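Local coordinates for putative nucleoside-diphosphate-sugar epimerase (Staphylococcus aureus subsp. aureus, PDB 3E48), which is of unknown function but resembles nucleoside-diphosphate-sugar epimerases and probably binds NAD(P)H in a Rossmann-type domain, at residues F115-Y120 / G240-S245; M140-D145 / G167-I172; I161-D166 / S245-G250; R194-G199 / L255-N260. One frame throughout, in Å; residues are numbered along the deposited sequence.

Contact 1 (F115-Y120 / G240-S245); sequences FHMSPY and GALLAS
Leu242, on helix 239-251, meets His116 and Phe115 where a type I beta turn from Phe115 to Ser118 leads into helix 118-131 of the Rossmann-type domain. Leu242 loses the most surface and divides its branches between neighbours. CD2 lies 3.7 Å from Phe115 CE1, while CD1 comes to 3.8 Å from the selenium of Met117, a selenomethionine. Its backbone is used as well: CA sits over one face of the imidazole of His116, 4.0 Å from the ring centroid, a CH-pi contact 24° off the ring normal. The carbonyl oxygen of Ala241 lies over that ring too, so the imidazole lies with one face against the helix turn formed by Ala241 and Leu242.

The phenyl ring of Phe115 is turned differently. With CG trans to the backbone N (chi1 179°), the ring reaches the helix backbone and offers its edge to the carbonyl oxygen of Leu242, which lies near the ring plane. Outside the pair, Met117 and Leu242 also pack on His77, and the second subunit covers Ser118 and Pro119 with its Arg126 and Tyr123, so this turn lies close to the dimer interface.

The polar part of the contact is gathered on one hydroxyl. Ser245 OG donates to its own helix, to the carbonyl oxygen of Leu242 at 2.7 Å, and from the turn it accepts the backbone N-H of His116, with N and OG 3.0 Å apart and an angle of 156° at the hydrogen.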
loop_
_atom_site.group_PDB
_atom_site.type_symbol
_atom_site.label_atom_id
_atom_site.label_comp_id
_atom_site.label_asym_id
_atom_site.label_seq_id
_atom_site.Cartn_x
_atom_site.Cartn_y
_atom_site.Cartn_z
ATOM N N PHE B 115 10.248 -5.079 -1.126
ATOM C CA PHE B 115 9.706 -6.292 -1.732
ATOM C C PHE B 115 8.801 -5.876 -2.893
ATOM O O PHE B 115 7.906 -5.045 -2.725
ATOM C CB PHE B 115 8.904 -7.098 -0.698
ATOM C CG PHE B 115 8.288 -8.352 -1.257
ATOM C CD1 PHE B 115 9.037 -9.206 -2.060
ATOM C CD2 PHE B 115 6.962 -8.678 -0.985
ATOM C CE1 PHE B 115 8.477 -10.370 -2.587
ATOM C CE2 PHE B 115 6.389 -9.841 -1.508
ATOM C CZ PHE B 115 7.149 -10.688 -2.310
ATOM N N HIS B 116 9.030 -6.471 -4.061
ATOM C CA HIS B 116 8.270 -6.147 -5.264
ATOM C C HIS B 116 6.759 -6.208 -5.142
ATOM O O HIS B 116 6.055 -5.519 -5.876
ATOM C CB HIS B 116 8.713 -7.048 -6.416
ATOM C CG HIS B 116 9.986 -6.612 -7.070
ATOM N ND1 HIS B 116 10.952 -5.881 -6.414
ATOM C CD2 HIS B 116 10.466 -6.838 -8.317
ATOM C CE1 HIS B 116 11.973 -5.673 -7.229
ATOM N NE2 HIS B 116 11.703 -6.245 -8.387
HETATM N N MSE B 117 6.244 -7.035 -4.237
HETATM C CA MSE B 117 4.798 -7.115 -4.098
HETATM C C MSE B 117 4.253 -6.232 -2.983
HETATM O O MSE B 117 3.056 -6.261 -2.705
HETATM C CB MSE B 117 4.351 -8.565 -3.875
HETATM C CG MSE B 117 4.762 -9.533 -4.986
HETATM SE SE MSE B 117 4.299 -8.955 -6.780
HETATM C CE MSE B 117 2.408 -8.660 -6.478
ATOM N N SER B 118 5.104 -5.433 -2.341
ATOM C CA SER B 118 4.585 -4.583 -1.271
ATOM C C SER B 118 3.478 -3.630 -1.759
ATOM O O SER B 118 2.505 -3.402 -1.044
ATOM C CB SER B 118 5.714 -3.791 -0.584
ATOM O OG SER B 118 6.242 -2.788 -1.416
ATOM N N PRO B 119 3.597 -3.081 -2.985
ATOM C CA PRO B 119 2.541 -2.175 -3.455
ATOM C C PRO B 119 1.172 -2.860 -3.460
ATOM O O PRO B 119 0.162 -2.260 -3.083
ATOM C CB PRO B 119 3.002 -1.802 -4.864
ATOM C CG PRO B 119 4.494 -1.888 -4.767
ATOM C CD PRO B 119 4.684 -3.169 -3.979
ATOM N N TYR B 120 1.143 -4.119 -3.891
ATOM C CA TYR B 120 -0.109 -4.870 -3.934
ATOM C C TYR B 120 -0.729 -5.010 -2.553
ATOM O O TYR B 120 -1.920 -4.761 -2.379
ATOM C CB TYR B 120 0.109 -6.270 -4.516
ATOM C CG TYR B 120 -1.086 -7.190 -4.336
ATOM C CD1 TYR B 120 -2.200 -7.096 -5.174
ATOM C CD2 TYR B 120 -1.116 -8.136 -3.306
ATOM C CE1 TYR B 120 -3.312 -7.920 -4.995
ATOM C CE2 TYR B 120 -2.227 -8.964 -3.118
ATOM C CZ TYR B 120 -3.317 -8.849 -3.967
ATOM O OH TYR B 120 -4.416 -9.672 -3.801
ATOM N N GLY B 240 13.186 -13.509 -10.435
ATOM C CA GLY B 240 14.506 -13.388 -9.844
ATOM C C GLY B 240 14.683 -12.146 -8.991
ATOM O O GLY B 240 15.045 -12.234 -7.814
ATOM N N ALA B 241 14.429 -10.982 -9.579
ATOM C CA ALA B 241 14.575 -9.725 -8.855
ATOM C C ALA B 241 13.552 -9.622 -7.727
ATOM O O ALA B 241 13.805 -8.979 -6.709
ATOM C CB ALA B 241 14.422 -8.547 -9.812
ATOM N N LEU B 242 12.396 -10.254 -7.912
ATOM C CA LEU B 242 11.348 -10.225 -6.898
ATOM C C LEU B 242 11.775 -11.006 -5.660
ATOM O O LEU B 242 11.590 -10.552 -4.531
ATOM C CB LEU B 242 10.043 -10.801 -7.465
ATOM C CG LEU B 242 8.831 -10.939 -6.532
ATOM C CD1 LEU B 242 7.548 -10.914 -7.345
ATOM C CD2 LEU B 242 8.934 -12.233 -5.729
ATOM N N LEU B 243 12.348 -12.187 -5.871
ATOM C CA LEU B 243 12.793 -13.001 -4.750
ATOM C C LEU B 243 13.932 -12.286 -4.025
ATOM O O LEU B 243 13.983 -12.263 -2.795
ATOM C CB LEU B 243 13.266 -14.366 -5.245
ATOM C CG LEU B 243 13.478 -15.432 -4.168
ATOM C CD1 LEU B 243 12.158 -15.728 -3.459
ATOM C CD2 LEU B 243 14.026 -16.688 -4.814
ATOM N N ALA B 244 14.845 -11.701 -4.793
ATOM C CA ALA B 244 15.967 -10.983 -4.206
ATOM C C ALA B 244 15.466 -9.810 -3.363
ATOM O O ALA B 244 15.964 -9.574 -2.265
ATOM C CB ALA B 244 16.906 -10.480 -5.305
ATOM N N SER B 245 14.468 -9.091 -3.870
ATOM C CA SER B 245 13.928 -7.938 -3.151
ATOM C C SER B 245 13.321 -8.355 -1.815
ATOM O O SER B 245 13.276 -7.567 -0.864
ATOM C CB SER B 245 12.872 -7.207 -3.997
ATOM O OG SER B 245 11.631 -7.893 -4.021
#

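Contact 2 (M140-D145 / G167-I172); sequences MAMYMD and GRINYI
Met142 and Tyr171 project side by side from neighbouring parallel strands, on the same face of the sheet. Met142, a selenomethionine like Met144, runs out with CG trans to its backbone N (chi1 -168°) and bends only at its last torsion. Its selenium thereby reaches 3.5 Å from Tyr171 CE1, an oblique Met-aromatic contact lying 4.3 Å from the ring centroid. The terminal CE turns on to Ile169, meeting CG2 at 3.8 Å, and Tyr247 of helix 239-251 packs on both Met142 and Ile169. Tyr171 presents its ring edge to the carbonyl oxygen of Tyr143, and Met144 crosses its base, CG against CB.

Beneath the side chains, strand 134-143 pairs with strand 168-172 within the mixed Rossmann-type sheet. Met142 N donates to Asn170 O, and Ile172 N to Met142 O at 2.9 Å. The next bond, Met144 N to Ile172 O, arrives from above the carbonyl plane, at 137° at the hydrogen, as strand 134-143 gives way to loop. Ala141 CB, meanwhile, packs against Ile172 CG2 and lies 3.2 Å from Asn170 OD1, whose hydrogen-bond partner is Gly199 N on the adjoining strand 194-203.

The chemistry is thus divided: backbone amides fix the register, while a polarisable selenium, an aromatic ring and aliphatic carbons pack together with no polar side-chain bond between the segments.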
loop_
_atom_site.group_PDB
_atom_site.type_symbol
_atom_site.label_atom_id
_atom_site.label_comp_id
_atom_site.label_asym_id
_atom_site.label_seq_id
_atom_site.Cartn_x
_atom_site.Cartn_y
_atom_site.Cartn_z
HETATM N N MSE B 140 0.732 -12.686 7.242
HETATM C CA MSE B 140 1.531 -13.858 7.572
HETATM C C MSE B 140 3.024 -13.627 7.368
HETATM O O MSE B 140 3.430 -12.824 6.519
HETATM C CB MSE B 140 1.072 -15.058 6.733
HETATM C CG MSE B 140 1.341 -14.924 5.247
HETATM SE SE MSE B 140 0.506 -16.332 4.190
HETATM C CE MSE B 140 -0.063 -15.245 2.704
ATOM N N ALA B 141 3.833 -14.329 8.159
ATOM C CA ALA B 141 5.288 -14.241 8.056
ATOM C C ALA B 141 5.729 -15.146 6.902
ATOM O O ALA B 141 4.884 -15.676 6.182
ATOM C CB ALA B 141 5.937 -14.678 9.372
HETATM N N MSE B 142 7.037 -15.324 6.726
HETATM C CA MSE B 142 7.573 -16.136 5.627
HETATM C C MSE B 142 7.446 -17.654 5.812
HETATM O O MSE B 142 7.796 -18.189 6.858
HETATM C CB MSE B 142 9.046 -15.771 5.388
HETATM C CG MSE B 142 9.632 -16.340 4.099
HETATM SE SE MSE B 142 11.501 -15.871 3.834
HETATM C CE MSE B 142 11.314 -13.958 3.568
ATOM N N TYR B 143 6.958 -18.350 4.785
ATOM C CA TYR B 143 6.803 -19.804 4.866
ATOM C C TYR B 143 8.107 -20.546 5.145
ATOM O O TYR B 143 9.133 -20.271 4.521
ATOM C CB TYR B 143 6.246 -20.382 3.562
ATOM C CG TYR B 143 4.917 -19.847 3.102
ATOM C CD1 TYR B 143 3.815 -19.818 3.955
ATOM C CD2 TYR B 143 4.744 -19.428 1.781
ATOM C CE1 TYR B 143 2.569 -19.390 3.504
ATOM C CE2 TYR B 143 3.507 -19.001 1.322
ATOM C CZ TYR B 143 2.426 -18.985 2.187
ATOM O OH TYR B 143 1.198 -18.575 1.731
HETATM N N MSE B 144 8.056 -21.511 6.058
HETATM C CA MSE B 144 9.232 -22.329 6.361
HETATM C C MSE B 144 9.310 -23.453 5.336
HETATM O O MSE B 144 10.393 -23.909 4.980
HETATM C CB MSE B 144 9.106 -22.999 7.731
HETATM C CG MSE B 144 9.460 -22.154 8.923
HETATM SE SE MSE B 144 9.182 -23.170 10.546
HETATM C CE MSE B 144 9.413 -21.707 11.789
ATOM N N ASP B 145 8.142 -23.893 4.879
ATOM C CA ASP B 145 8.026 -25.013 3.954
ATOM C C ASP B 145 9.025 -25.100 2.794
ATOM O O ASP B 145 9.629 -26.151 2.576
ATOM C CB ASP B 145 6.583 -25.087 3.436
ATOM C CG ASP B 145 5.571 -25.173 4.564
ATOM O OD1 ASP B 145 5.468 -24.206 5.351
ATOM O OD2 ASP B 145 4.882 -26.207 4.680
ATOM N N GLY B 167 20.276 -9.253 8.769
ATOM C CA GLY B 167 18.895 -9.134 9.199
ATOM C C GLY B 167 18.284 -10.416 9.736
ATOM O O GLY B 167 18.765 -11.519 9.466
ATOM N N ARG B 168 17.222 -10.260 10.518
ATOM C CA ARG B 168 16.506 -11.389 11.093
ATOM C C ARG B 168 15.165 -11.478 10.372
ATOM O O ARG B 168 14.465 -10.474 10.228
ATOM C CB ARG B 168 16.289 -11.169 12.592
ATOM C CG ARG B 168 17.581 -11.060 13.393
ATOM C CD ARG B 168 17.302 -10.638 14.827
ATOM N NE ARG B 168 16.499 -11.624 15.541
ATOM C CZ ARG B 168 16.922 -12.843 15.859
ATOM N NH1 ARG B 168 18.147 -13.232 15.529
ATOM N NH2 ARG B 168 16.118 -13.675 16.508
ATOM N N ILE B 169 14.819 -12.674 9.909
ATOM C CA ILE B 169 13.566 -12.881 9.191
ATOM C C ILE B 169 12.639 -13.797 9.970
ATOM O O ILE B 169 13.051 -14.868 10.428
ATOM C CB ILE B 169 13.811 -13.510 7.795
ATOM C CG1 ILE B 169 14.561 -12.527 6.890
ATOM C CG2 ILE B 169 12.486 -13.877 7.138
ATOM C CD1 ILE B 169 15.085 -13.128 5.613
ATOM N N ASN B 170 11.387 -13.388 10.124
ATOM C CA ASN B 170 10.455 -14.228 10.851
ATOM C C ASN B 170 9.827 -15.246 9.908
ATOM O O ASN B 170 9.349 -14.908 8.822
ATOM C CB ASN B 170 9.383 -13.391 11.542
ATOM C CG ASN B 170 8.566 -14.207 12.519
ATOM O OD1 ASN B 170 7.615 -14.876 12.132
ATOM N ND2 ASN B 170 8.950 -14.172 13.791
ATOM N N TYR B 171 9.858 -16.502 10.349
ATOM C CA TYR B 171 9.351 -17.647 9.598
ATOM C C TYR B 171 8.228 -18.364 10.329
ATOM O O TYR B 171 8.181 -18.362 11.555
ATOM C CB TYR B 171 10.460 -18.675 9.394
ATOM C CG TYR B 171 11.469 -18.351 8.328
ATOM C CD1 TYR B 171 11.278 -18.782 7.016
ATOM C CD2 TYR B 171 12.644 -17.666 8.638
ATOM C CE1 TYR B 171 12.232 -18.549 6.038
ATOM C CE2 TYR B 171 13.608 -17.422 7.664
ATOM C CZ TYR B 171 13.395 -17.870 6.365
ATOM O OH TYR B 171 14.343 -17.644 5.395
ATOM N N ILE B 172 7.359 -19.017 9.564
ATOM C CA ILE B 172 6.241 -19.774 10.128
ATOM C C ILE B 172 5.790 -20.824 9.096
ATOM O O ILE B 172 5.891 -20.597 7.889
ATOM C CB ILE B 172 5.071 -18.819 10.504
ATOM C CG1 ILE B 172 3.936 -19.603 11.166
ATOM C CG2 ILE B 172 4.563 -18.089 9.259
ATOM C CD1 ILE B 172 2.845 -18.719 11.741
#

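Contact 3 (I161-D166 / S245-G250); sequences IYPAGD and SMYHAG
Tyr162 lays its ring over that of Tyr247 in an offset stack, the centroids 4.0 Å apart and the planes only 13° from parallel. The overlap is displaced toward the rims: Tyr162 CD1 lies over one face of the Tyr247 ring, and Tyr247 CZ lies over a face of the Tyr162 ring, where Tyr162 CE1 is 3.4 Å from Tyr247 CZ. The phenol oxygen of Tyr247 reaches further across, to 3.3 Å from Tyr162 CE1. At the other end of the stack Tyr162 CB covers the Tyr247 ring in a CH-pi contact. Both side chains hold CG trans to the carbonyl carbon (chi1 -65° and -68°), and the two hydroxyls finish near one another, where a single water joins them: it is 2.6 Å from Tyr247 OH and more weakly bonded to Tyr162 OH.

This stack joins helix 239-251 to the loop between strands 159-160 and 168-172, which carries an inverse gamma turn centred on Pro163. The turn sets Pro163 beside the base of Tyr247, CG to CB, at 3.9 Å. Leu226 and Phe229 of helix 226-231 pack against the proline as well, while Ile169 of the main sheet touches both Ala164 and Tyr247.

No direct hydrogen bond crosses between the segments. Ala164 CA makes a CA-H...O contact with the carbonyl oxygen of Tyr247, 3.4 Å away. Further along the helix a second water links the segments, donating to Pro163 O at 2.9 Å and meeting His248 ND1 in the plane of the imidazole.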
loop_
_atom_site.group_PDB
_atom_site.type_symbol
_atom_site.label_atom_id
_atom_site.label_comp_id
_atom_site.label_asym_id
_atom_site.label_seq_id
_atom_site.Cartn_x
_atom_site.Cartn_y
_atom_site.Cartn_z
ATOM N N ILE B 161 22.920 -18.660 0.695
ATOM C CA ILE B 161 23.236 -17.438 -0.041
ATOM C C ILE B 161 22.225 -16.290 -0.046
ATOM O O ILE B 161 22.425 -15.298 -0.756
ATOM C CB ILE B 161 23.568 -17.772 -1.512
ATOM C CG1 ILE B 161 22.342 -18.370 -2.206
ATOM C CG2 ILE B 161 24.729 -18.758 -1.565
ATOM C CD1 ILE B 161 22.544 -18.653 -3.680
ATOM N N TYR B 162 21.151 -16.411 0.726
ATOM C CA TYR B 162 20.150 -15.346 0.774
ATOM C C TYR B 162 20.809 -13.995 1.056
ATOM O O TYR B 162 21.509 -13.832 2.051
ATOM C CB TYR B 162 19.109 -15.626 1.863
ATOM C CG TYR B 162 18.244 -16.849 1.642
ATOM C CD1 TYR B 162 17.662 -17.111 0.400
ATOM C CD2 TYR B 162 17.939 -17.702 2.701
ATOM C CE1 TYR B 162 16.789 -18.191 0.226
ATOM C CE2 TYR B 162 17.072 -18.777 2.538
ATOM C CZ TYR B 162 16.499 -19.016 1.305
ATOM O OH TYR B 162 15.617 -20.065 1.167
ATOM N N PRO B 163 20.594 -13.008 0.173
ATOM C CA PRO B 163 21.177 -11.671 0.350
ATOM C C PRO B 163 20.373 -10.881 1.372
ATOM O O PRO B 163 19.742 -9.874 1.041
ATOM C CB PRO B 163 21.082 -11.074 -1.046
ATOM C CG PRO B 163 19.792 -11.655 -1.551
ATOM C CD PRO B 163 19.893 -13.108 -1.118
ATOM N N ALA B 164 20.400 -11.345 2.616
ATOM C CA ALA B 164 19.648 -10.706 3.689
ATOM C C ALA B 164 20.533 -10.002 4.706
ATOM O O ALA B 164 20.064 -9.610 5.773
ATOM C CB ALA B 164 18.778 -11.746 4.394
ATOM N N GLY B 165 21.811 -9.837 4.376
ATOM C CA GLY B 165 22.720 -9.175 5.295
ATOM C C GLY B 165 22.698 -9.799 6.679
ATOM O O GLY B 165 22.690 -11.020 6.817
ATOM N N ASP B 166 22.688 -8.963 7.711
ATOM C CA ASP B 166 22.671 -9.450 9.083
ATOM C C ASP B 166 21.258 -9.345 9.659
ATOM O O ASP B 166 21.063 -9.356 10.876
ATOM C CB ASP B 166 23.654 -8.641 9.937
ATOM C CG ASP B 166 25.064 -8.651 9.366
ATOM O OD1 ASP B 166 25.588 -9.750 9.087
ATOM O OD2 ASP B 166 25.651 -7.559 9.199
ATOM N N SER B 245 14.468 -9.091 -3.870
ATOM C CA SER B 245 13.928 -7.938 -3.151
ATOM C C SER B 245 13.321 -8.355 -1.815
ATOM O O SER B 245 13.276 -7.567 -0.864
ATOM C CB SER B 245 12.872 -7.207 -3.997
ATOM O OG SER B 245 11.631 -7.893 -4.021
HETATM N N MSE B 246 12.856 -9.598 -1.739
HETATM C CA MSE B 246 12.266 -10.100 -0.507
HETATM C C MSE B 246 13.357 -10.211 0.558
HETATM O O MSE B 246 13.195 -9.730 1.679
HETATM C CB MSE B 246 11.603 -11.461 -0.757
HETATM C CG MSE B 246 10.747 -11.968 0.392
HETATM SE SE MSE B 246 9.664 -13.485 -0.153
HETATM C CE MSE B 246 11.060 -14.823 -0.158
ATOM N N TYR B 247 14.483 -10.827 0.211
ATOM C CA TYR B 247 15.566 -10.949 1.177
ATOM C C TYR B 247 16.219 -9.595 1.437
ATOM O O TYR B 247 16.763 -9.358 2.514
ATOM C CB TYR B 247 16.575 -11.991 0.694
ATOM C CG TYR B 247 15.943 -13.366 0.723
ATOM C CD1 TYR B 247 15.650 -13.986 1.937
ATOM C CD2 TYR B 247 15.518 -13.989 -0.450
ATOM C CE1 TYR B 247 14.939 -15.184 1.987
ATOM C CE2 TYR B 247 14.802 -15.188 -0.414
ATOM C CZ TYR B 247 14.515 -15.777 0.810
ATOM O OH TYR B 247 13.781 -16.935 0.860
ATOM N N HIS B 248 16.146 -8.700 0.456
ATOM C CA HIS B 248 16.708 -7.369 0.626
ATOM C C HIS B 248 15.903 -6.659 1.717
ATOM O O HIS B 248 16.450 -5.916 2.534
ATOM C CB HIS B 248 16.641 -6.596 -0.691
ATOM C CG HIS B 248 17.272 -5.238 -0.627
ATOM N ND1 HIS B 248 18.540 -5.030 -0.133
ATOM C CD2 HIS B 248 16.810 -4.023 -1.009
ATOM C CE1 HIS B 248 18.835 -3.743 -0.212
ATOM N NE2 HIS B 248 17.803 -3.112 -0.739
ATOM N N ALA B 249 14.595 -6.898 1.736
ATOM C CA ALA B 249 13.749 -6.294 2.759
ATOM C C ALA B 249 14.202 -6.846 4.111
ATOM O O ALA B 249 14.151 -6.156 5.128
ATOM C CB ALA B 249 12.279 -6.635 2.505
ATOM N N GLY B 250 14.648 -8.100 4.115
ATOM C CA GLY B 250 15.120 -8.708 5.345
ATOM C C GLY B 250 16.419 -8.063 5.802
ATOM O O GLY B 250 16.668 -7.916 7.001
HETATM O O HOH W 1 13.599 -18.756 2.740
HETATM O O HOH W 2 20.622 -7.200 0.520
#

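Contact 4 (R194-G199 / L255-N260); sequences RYLLSG and LDQESN
Strand 194-203 and the loop 255-260 pass each other almost at right angles, their touching parts running 99° apart, with the CA atoms of Ser198 and Glu258 5.4 Å from each other. One direct hydrogen bond spans the crossing: Ser259 N donates to Ser198 OG, 3.0 Å away. The hydroxyl is held between the backbone N and carbonyl carbon of its own residue (chi1 61°), which points it at the loop. It also donates to a water that in turn gives its protons to Gly199 O and, at 2.7 Å, to Glu258 OE1. A second water accepts from Ser198 N and lies within bonding distance of both Leu196 O and Ser259 O.

Beside this polar patch Leu196 supplies the apolar contact. CD2 lies against the Glu258 carbonyl carbon at 3.8 Å and touches Gln257 CB, whereas Leu196 CB faces Ser259 CB. The polar ends of Gln257 and Ser259 turn elsewhere, to Arg139 and Asp261 respectively.

The arrangement is a connecting loop, leading from helix 239-251 to helix 261-266, laid across a strand of the Rossmann-type sheet and joined to it through a serine hydroxyl and ordered waters.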
loop_
_atom_site.group_PDB
_atom_site.type_symbol
_atom_site.label_atom_id
_atom_site.label_comp_id
_atom_site.label_asym_id
_atom_site.label_seq_id
_atom_site.Cartn_x
_atom_site.Cartn_y
_atom_site.Cartn_z
ATOM N N ARG B 194 -6.931 -6.697 12.952
ATOM C CA ARG B 194 -5.755 -6.916 12.122
ATOM C C ARG B 194 -4.851 -7.878 12.885
ATOM O O ARG B 194 -4.561 -7.659 14.060
ATOM C CB ARG B 194 -5.036 -5.584 11.883
ATOM C CG ARG B 194 -4.044 -5.590 10.731
ATOM C CD ARG B 194 -3.462 -4.189 10.521
ATOM N NE ARG B 194 -2.587 -4.105 9.354
ATOM C CZ ARG B 194 -3.012 -4.023 8.095
ATOM N NH1 ARG B 194 -2.135 -3.951 7.105
ATOM N NH2 ARG B 194 -4.310 -3.999 7.823
ATOM N N TYR B 195 -4.418 -8.944 12.222
ATOM C CA TYR B 195 -3.571 -9.947 12.854
ATOM C C TYR B 195 -2.258 -10.188 12.126
ATOM O O TYR B 195 -2.142 -9.960 10.921
ATOM C CB TYR B 195 -4.310 -11.288 12.930
ATOM C CG TYR B 195 -5.540 -11.280 13.804
ATOM C CD1 TYR B 195 -5.432 -11.283 15.194
ATOM C CD2 TYR B 195 -6.816 -11.245 13.241
ATOM C CE1 TYR B 195 -6.565 -11.251 16.006
ATOM C CE2 TYR B 195 -7.954 -11.208 14.042
ATOM C CZ TYR B 195 -7.821 -11.211 15.426
ATOM O OH TYR B 195 -8.939 -11.152 16.231
ATOM N N LEU B 196 -1.269 -10.651 12.878
ATOM C CA LEU B 196 0.024 -11.017 12.313
ATOM C C LEU B 196 0.295 -12.421 12.831
ATOM O O LEU B 196 0.364 -12.636 14.036
ATOM C CB LEU B 196 1.143 -10.085 12.787
ATOM C CG LEU B 196 2.561 -10.569 12.452
ATOM C CD1 LEU B 196 2.768 -10.697 10.939
ATOM C CD2 LEU B 196 3.559 -9.587 13.048
ATOM N N LEU B 197 0.413 -13.381 11.923
ATOM C CA LEU B 197 0.703 -14.748 12.320
ATOM C C LEU B 197 2.202 -14.938 12.124
ATOM O O LEU B 197 2.685 -15.095 11.002
ATOM C CB LEU B 197 -0.099 -15.734 11.461
ATOM C CG LEU B 197 -1.624 -15.609 11.610
ATOM C CD1 LEU B 197 -2.325 -16.649 10.739
ATOM C CD2 LEU B 197 -2.008 -15.807 13.074
ATOM N N SER B 198 2.934 -14.889 13.233
ATOM C CA SER B 198 4.385 -15.033 13.208
ATOM C C SER B 198 4.834 -16.308 13.919
ATOM O O SER B 198 4.116 -16.845 14.763
ATOM C CB SER B 198 5.038 -13.811 13.865
ATOM O OG SER B 198 4.645 -13.683 15.225
ATOM N N GLY B 199 6.017 -16.795 13.558
ATOM C CA GLY B 199 6.549 -18.000 14.175
ATOM C C GLY B 199 7.813 -17.679 14.952
ATOM O O GLY B 199 7.747 -17.345 16.133
ATOM N N LEU B 255 11.643 -7.588 8.082
ATOM C CA LEU B 255 10.980 -8.886 8.184
ATOM C C LEU B 255 11.065 -9.507 9.578
ATOM O O LEU B 255 10.640 -10.646 9.784
ATOM C CB LEU B 255 11.555 -9.857 7.144
ATOM C CG LEU B 255 11.499 -9.381 5.685
ATOM C CD1 LEU B 255 11.921 -10.503 4.744
ATOM C CD2 LEU B 255 10.083 -8.923 5.358
ATOM N N ASP B 256 11.611 -8.763 10.536
ATOM C CA ASP B 256 11.711 -9.256 11.906
ATOM C C ASP B 256 10.481 -8.734 12.634
ATOM O O ASP B 256 10.558 -7.823 13.460
ATOM C CB ASP B 256 13.002 -8.754 12.571
ATOM C CG ASP B 256 13.171 -9.262 13.999
ATOM O OD1 ASP B 256 12.478 -10.224 14.395
ATOM O OD2 ASP B 256 14.013 -8.699 14.729
ATOM N N GLN B 257 9.335 -9.318 12.293
ATOM C CA GLN B 257 8.056 -8.926 12.870
ATOM C C GLN B 257 7.446 -10.058 13.671
ATOM O O GLN B 257 7.339 -11.188 13.185
ATOM C CB GLN B 257 7.079 -8.552 11.762
ATOM C CG GLN B 257 7.564 -7.462 10.830
ATOM C CD GLN B 257 6.549 -7.200 9.744
ATOM O OE1 GLN B 257 5.371 -6.976 10.031
ATOM N NE2 GLN B 257 6.993 -7.219 8.493
ATOM N N GLU B 258 7.028 -9.751 14.892
ATOM C CA GLU B 258 6.419 -10.757 15.748
ATOM C C GLU B 258 5.164 -10.238 16.433
ATOM O O GLU B 258 4.971 -9.033 16.580
ATOM C CB GLU B 258 7.412 -11.211 16.816
ATOM C CG GLU B 258 8.728 -11.716 16.267
ATOM C CD GLU B 258 9.556 -12.412 17.321
ATOM O OE1 GLU B 258 9.204 -13.548 17.698
ATOM O OE2 GLU B 258 10.551 -11.818 17.778
ATOM N N SER B 259 4.320 -11.170 16.853
ATOM C CA SER B 259 3.087 -10.857 17.551
ATOM C C SER B 259 2.707 -12.073 18.374
ATOM O O SER B 259 3.228 -13.163 18.149
ATOM C CB SER B 259 1.969 -10.555 16.559
ATOM O OG SER B 259 0.727 -10.458 17.222
ATOM N N ASN B 260 1.806 -11.895 19.330
ATOM C CA ASN B 260 1.369 -13.025 20.136
ATOM C C ASN B 260 0.039 -13.542 19.614
ATOM O O ASN B 260 -0.598 -14.374 20.256
ATOM C CB ASN B 260 1.206 -12.623 21.600
ATOM C CG ASN B 260 2.508 -12.179 22.232
ATOM O OD1 ASN B 260 3.526 -12.867 22.142
ATOM N ND2 ASN B 260 2.475 -11.028 22.894
HETATM O O HOH W 3 1.575 -14.583 15.895
HETATM O O HOH W 4 7.153 -14.778 16.357
HETATM O O HOH W 5 3.869 -16.433 17.376
#

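Overall arrangement
Contacts 1 and 3 follow one another on helix 239-251 and share Ser245, their centres 11 Å apart; contact 1 ties the helix to the turn before helix 118-131, contact 3 to the loop ahead of strand 168-172. Contact 2, centred 12 Å from contact 3, is the sheet pairing beneath, and Met142 and Ile169 touch Met246 and Tyr247 above them. Contact 4 lies 9 Å from contact 2 on the same sheet, where Asn170 N probably bonds to Leu255 O. Along the chain, contact 2 is nested within contact 1 and closes before contact 4 opens. Residues 240-260 thus fold back over the Rossmann-type core built by earlier segments.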